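Local coordinates for cutm, flavoprotein of carbon monoxide dehydrogenase (Hydrogenophaga pseudoflava, PDB 1FFV) that is the FAD-binding subunit of carbon monoxide dehydrogenase and probably passes electrons from CO oxidation through its flavin to an external acceptor, at residues 134-139 and 150-155; 128-133 and 223-228. One frame throughout, in Å; residues are numbered along the deposited sequence.

Contact 1 of 2, residues 134-139 and 150-155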
# COMPACT_ATOMS: atom_id res chain seq x y z
N ALA C 134 -21.05 -37.61 -44.58
CA ALA C 134 -21.85 -36.44 -44.30
C ALA C 134 -22.02 -35.52 -45.51
O ALA C 134 -21.30 -35.63 -46.50
CB ALA C 134 -21.24 -35.66 -43.15
N HIS C 135 -23.00 -34.65 -45.41
CA HIS C 135 -23.28 -33.66 -46.44
C HIS C 135 -23.54 -32.36 -45.69
O HIS C 135 -24.07 -32.37 -44.58
CB HIS C 135 -24.49 -34.06 -47.28
CG HIS C 135 -24.21 -35.17 -48.24
ND1 HIS C 135 -24.12 -36.49 -47.85
CD2 HIS C 135 -24.00 -35.16 -49.58
CE1 HIS C 135 -23.86 -37.24 -48.91
NE2 HIS C 135 -23.79 -36.46 -49.97
N PHE C 136 -23.13 -31.25 -46.28
CA PHE C 136 -23.28 -29.95 -45.64
C PHE C 136 -24.23 -29.02 -46.38
O PHE C 136 -24.10 -28.82 -47.58
CB PHE C 136 -21.90 -29.29 -45.53
CG PHE C 136 -20.83 -30.20 -44.98
CD1 PHE C 136 -21.07 -30.98 -43.85
CD2 PHE C 136 -19.58 -30.27 -45.60
CE1 PHE C 136 -20.09 -31.83 -43.36
CE2 PHE C 136 -18.59 -31.13 -45.11
CZ PHE C 136 -18.84 -31.91 -43.99
N VAL C 137 -25.17 -28.43 -45.64
CA VAL C 137 -26.14 -27.49 -46.21
C VAL C 137 -25.60 -26.06 -46.11
O VAL C 137 -25.32 -25.58 -45.01
CB VAL C 137 -27.48 -27.60 -45.48
CG1 VAL C 137 -28.48 -26.63 -46.07
CG2 VAL C 137 -28.00 -29.02 -45.56
N LEU C 138 -25.46 -25.39 -47.26
CA LEU C 138 -24.94 -24.02 -47.32
C LEU C 138 -26.00 -23.02 -47.78
O LEU C 138 -26.67 -23.23 -48.79
CB LEU C 138 -23.76 -23.94 -48.28
CG LEU C 138 -22.73 -25.07 -48.26
CD1 LEU C 138 -21.59 -24.76 -49.22
CD2 LEU C 138 -22.22 -25.28 -46.84
N GLU C 139 -26.13 -21.91 -47.06
CA GLU C 139 -27.10 -20.90 -47.45
C GLU C 139 -26.43 -19.62 -47.91
O GLU C 139 -25.61 -19.03 -47.20
CB GLU C 139 -28.10 -20.59 -46.34
CG GLU C 139 -29.28 -19.81 -46.89
CD GLU C 139 -30.28 -19.41 -45.83
OE1 GLU C 139 -30.83 -20.30 -45.14
OE2 GLU C 139 -30.53 -18.20 -45.71
N ASP C 150 -17.06 -35.53 -48.84
CA ASP C 150 -16.08 -36.07 -49.78
C ASP C 150 -16.09 -35.22 -51.05
O ASP C 150 -16.79 -35.51 -52.01
CB ASP C 150 -16.43 -37.53 -50.11
CG ASP C 150 -15.50 -38.14 -51.14
OD1 ASP C 150 -14.29 -37.86 -51.08
OD2 ASP C 150 -15.97 -38.89 -52.01
N GLY C 151 -15.34 -34.13 -51.01
CA GLY C 151 -15.28 -33.22 -52.15
C GLY C 151 -15.34 -31.78 -51.69
O GLY C 151 -15.12 -30.86 -52.49
N PHE C 152 -15.60 -31.59 -50.40
CA PHE C 152 -15.71 -30.27 -49.78
C PHE C 152 -14.37 -29.60 -49.49
O PHE C 152 -14.27 -28.37 -49.48
CB PHE C 152 -16.49 -30.40 -48.47
CG PHE C 152 -16.81 -29.09 -47.81
CD1 PHE C 152 -17.80 -28.25 -48.34
CD2 PHE C 152 -16.16 -28.70 -46.65
CE1 PHE C 152 -18.13 -27.05 -47.70
CE2 PHE C 152 -16.48 -27.50 -46.01
CZ PHE C 152 -17.46 -26.67 -46.53
N PHE C 153 -13.34 -30.41 -49.25
CA PHE C 153 -12.02 -29.91 -48.90
C PHE C 153 -11.11 -29.77 -50.12
O PHE C 153 -10.72 -30.76 -50.74
CB PHE C 153 -11.44 -30.82 -47.82
CG PHE C 153 -12.40 -31.04 -46.66
CD1 PHE C 153 -12.63 -30.02 -45.73
CD2 PHE C 153 -13.12 -32.23 -46.55
CE1 PHE C 153 -13.57 -30.19 -44.70
CE2 PHE C 153 -14.06 -32.42 -45.52
CZ PHE C 153 -14.29 -31.39 -44.60
N LEU C 154 -10.80 -28.52 -50.45
CA LEU C 154 -9.99 -28.17 -51.62
C LEU C 154 -8.51 -27.94 -51.36
O LEU C 154 -7.66 -28.26 -52.20
CB LEU C 154 -10.57 -26.93 -52.30
CG LEU C 154 -12.04 -26.97 -52.72
CD1 LEU C 154 -12.31 -25.75 -53.58
CD2 LEU C 154 -12.38 -28.26 -53.49
N GLY C 155 -8.22 -27.34 -50.21
CA GLY C 155 -6.84 -27.06 -49.85
C GLY C 155 -6.77 -26.67 -48.39
O GLY C 155 -7.78 -26.71 -47.69
O HOH W 1 -19.60 -37.16 -48.11
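Phe136 drives the edge of its ring into the face of Phe152 in a T-shaped (edge-to-face) pair, with centroids 5.0 Å apart and planes at 75°. Phe136 CD2 stands over the centre of the Phe152 ring, 3.7 Å from Phe152 CG, while Phe136 CE2 lies over the CG-CD2 side of the Phe152 ring. At the rim of that ring, near its plane, Leu138 CD1 comes within 4.4 Å of Phe152 CE1; the Leu138 side chain is itself about 7 Å from the FAD. Phe153 adds a looser touch, its CZ 4.3 Å from Phe136 CE2. Phe152 has CG anti to the backbone N (chi1 -173°), which carries the ring from the chain toward strand 135-140. An alanine here is likely to leave the Phe136 edge without its aromatic face and to open a gap beside Leu138. Met167 of the neighbouring strand 166-173 touches both Phe136 and Phe152, and Val147 also packs on Phe152. The one polar link is a water, which donates to Ala134 O (2.8 Å) and accepts from Asp150 N (3.1 Å). With no direct hydrogen bond between them, segment 150-155 is joined to strand 135-140 by buried apolar ring packing.

Contact 2 of 2, residues 128-133 and 223-228. Unlike the reference sequence in segment 223-228: Ala226 (reference Arg), Ala228 (reference Gly).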
# COMPACT_ATOMS: atom_id res chain seq x y z
N LEU C 128 -13.49 -37.26 -40.31
CA LEU C 128 -14.66 -37.89 -39.73
C LEU C 128 -15.90 -37.73 -40.60
O LEU C 128 -16.66 -38.68 -40.79
CB LEU C 128 -14.93 -37.31 -38.34
CG LEU C 128 -13.95 -37.74 -37.24
CD1 LEU C 128 -14.16 -36.89 -36.00
CD2 LEU C 128 -14.15 -39.22 -36.92
N SER C 129 -16.08 -36.54 -41.16
CA SER C 129 -17.23 -36.27 -42.00
C SER C 129 -17.22 -37.10 -43.28
O SER C 129 -18.27 -37.49 -43.78
CB SER C 129 -17.34 -34.77 -42.33
OG SER C 129 -16.29 -34.35 -43.17
N ILE C 130 -16.02 -37.38 -43.79
CA ILE C 130 -15.86 -38.19 -44.99
C ILE C 130 -16.20 -39.65 -44.66
O ILE C 130 -16.97 -40.29 -45.37
CB ILE C 130 -14.42 -38.07 -45.54
CG1 ILE C 130 -14.15 -36.63 -45.99
CG2 ILE C 130 -14.18 -39.06 -46.68
CD1 ILE C 130 -12.74 -36.36 -46.48
N ALA C 131 -15.67 -40.15 -43.55
CA ALA C 131 -15.93 -41.52 -43.15
C ALA C 131 -17.42 -41.82 -42.93
O ALA C 131 -17.90 -42.91 -43.27
CB ALA C 131 -15.14 -41.85 -41.89
N VAL C 132 -18.15 -40.87 -42.35
CA VAL C 132 -19.59 -41.05 -42.10
C VAL C 132 -20.47 -40.65 -43.28
O VAL C 132 -21.69 -40.76 -43.22
CB VAL C 132 -20.06 -40.31 -40.81
CG1 VAL C 132 -19.31 -40.84 -39.59
CG2 VAL C 132 -19.87 -38.80 -40.95
N GLU C 133 -19.84 -40.15 -44.34
CA GLU C 133 -20.52 -39.75 -45.58
C GLU C 133 -21.47 -38.57 -45.39
O GLU C 133 -22.54 -38.51 -46.00
CB GLU C 133 -21.27 -40.94 -46.19
CG GLU C 133 -20.38 -42.10 -46.56
CD GLU C 133 -21.17 -43.29 -47.09
OE1 GLU C 133 -21.49 -43.31 -48.29
OE2 GLU C 133 -21.47 -44.20 -46.30
N ALA C 223 -7.86 -33.17 -45.62
CA ALA C 223 -8.22 -34.49 -45.11
C ALA C 223 -8.39 -35.31 -46.39
O ALA C 223 -8.82 -34.78 -47.41
CB ALA C 223 -9.52 -34.42 -44.36
N LEU C 224 -8.06 -36.59 -46.33
CA LEU C 224 -8.17 -37.41 -47.53
C LEU C 224 -8.96 -38.69 -47.38
O LEU C 224 -8.85 -39.39 -46.37
CB LEU C 224 -6.77 -37.79 -48.03
CG LEU C 224 -5.70 -36.74 -48.33
CD1 LEU C 224 -4.45 -37.46 -48.79
CD2 LEU C 224 -6.17 -35.77 -49.41
N ARG C 225 -9.75 -38.99 -48.41
CA ARG C 225 -10.48 -40.25 -48.44
C ARG C 225 -9.49 -41.18 -49.12
O ARG C 225 -8.73 -40.75 -50.00
CB ARG C 225 -11.74 -40.14 -49.29
CG ARG C 225 -12.49 -41.45 -49.38
CD ARG C 225 -13.74 -41.33 -50.22
NE ARG C 225 -14.45 -42.60 -50.31
CZ ARG C 225 -15.46 -42.84 -51.14
NH1 ARG C 225 -15.88 -41.89 -51.96
NH2 ARG C 225 -16.05 -44.03 -51.14
N ALA C 226 -9.44 -42.44 -48.70
CA ALA C 226 -8.51 -43.40 -49.29
C ALA C 226 -9.28 -44.47 -50.07
O ALA C 226 -9.51 -45.58 -49.57
CB ALA C 226 -7.64 -44.02 -48.21
N GLU C 227 -9.67 -44.13 -51.30
CA GLU C 227 -10.43 -45.05 -52.14
C GLU C 227 -9.69 -46.32 -52.56
O GLU C 227 -10.27 -47.40 -52.50
CB GLU C 227 -11.02 -44.34 -53.36
CG GLU C 227 -12.20 -43.44 -53.01
CD GLU C 227 -13.07 -43.12 -54.21
OE1 GLU C 227 -13.13 -41.94 -54.62
OE2 GLU C 227 -13.71 -44.06 -54.75
N ALA C 228 -8.43 -46.19 -52.97
CA ALA C 228 -7.65 -47.37 -53.35
C ALA C 228 -7.51 -48.27 -52.12
O ALA C 228 -7.47 -49.49 -52.23
CB ALA C 228 -6.27 -46.97 -53.85
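Arg225 NH1 forms a salt bridge with the carboxylate of Asp150, while the stem of the same side chain packs on Ile130. Glu227 makes a long salt bridge: its OE1 is 3.8 Å from Arg225 NH1 and well out of the guanidinium plane, so charges attract without an N-H pointing at it. Glu227 CG also lies over one face of the guanidinium, offset toward the rim. At the other terminal nitrogen, NH2 makes a salt bridge to Glu230; Arg213 also lies near NH2, so the carboxylates probably offset two positive charges. The contact with helix 125-131 is apolar. Ile130 CG2 sits 3.7 Å from Arg225 CB and lies close to CG as well, and Ile130 CD1 reaches Ala223 CB at 4.3 Å. With chi1 at 178° and the chain extended to NE, Arg225 holds its apolar stem apart from its charged head. Ile130 belongs to the last helical turn, closed by a Schellman motif at Glu133, whose N bonds to Ile130 O at 3.1 Å. The two-part arginine thus joins the end of an FAD-domain helix to strand 224-225 of the C-terminal domain, methyl against methylene along the stem, the charge of the head probably balanced by the carboxylates around it.

In the fold
Both contacts are mainly buried and lie at similar depth, their centres about 12 Å apart, with contact 1 nested inside the long loop that contact 2 closes. They meet where helix 125-131 runs into strand 135-140: Ala134 N probably bonds to Ser129 O, and the Ser129 hydroxyl packs against the Phe136 and Phe153 rings. Contact 1 stays within the FAD-binding domain and relies on aromatic rings, whereas contact 2 spans to the C-terminal domain with a small aliphatic patch edged by charges. Asp150 belongs to both, through its backbone in contact 1 and its side chain in contact 2. The flavin lies nearer contact 1.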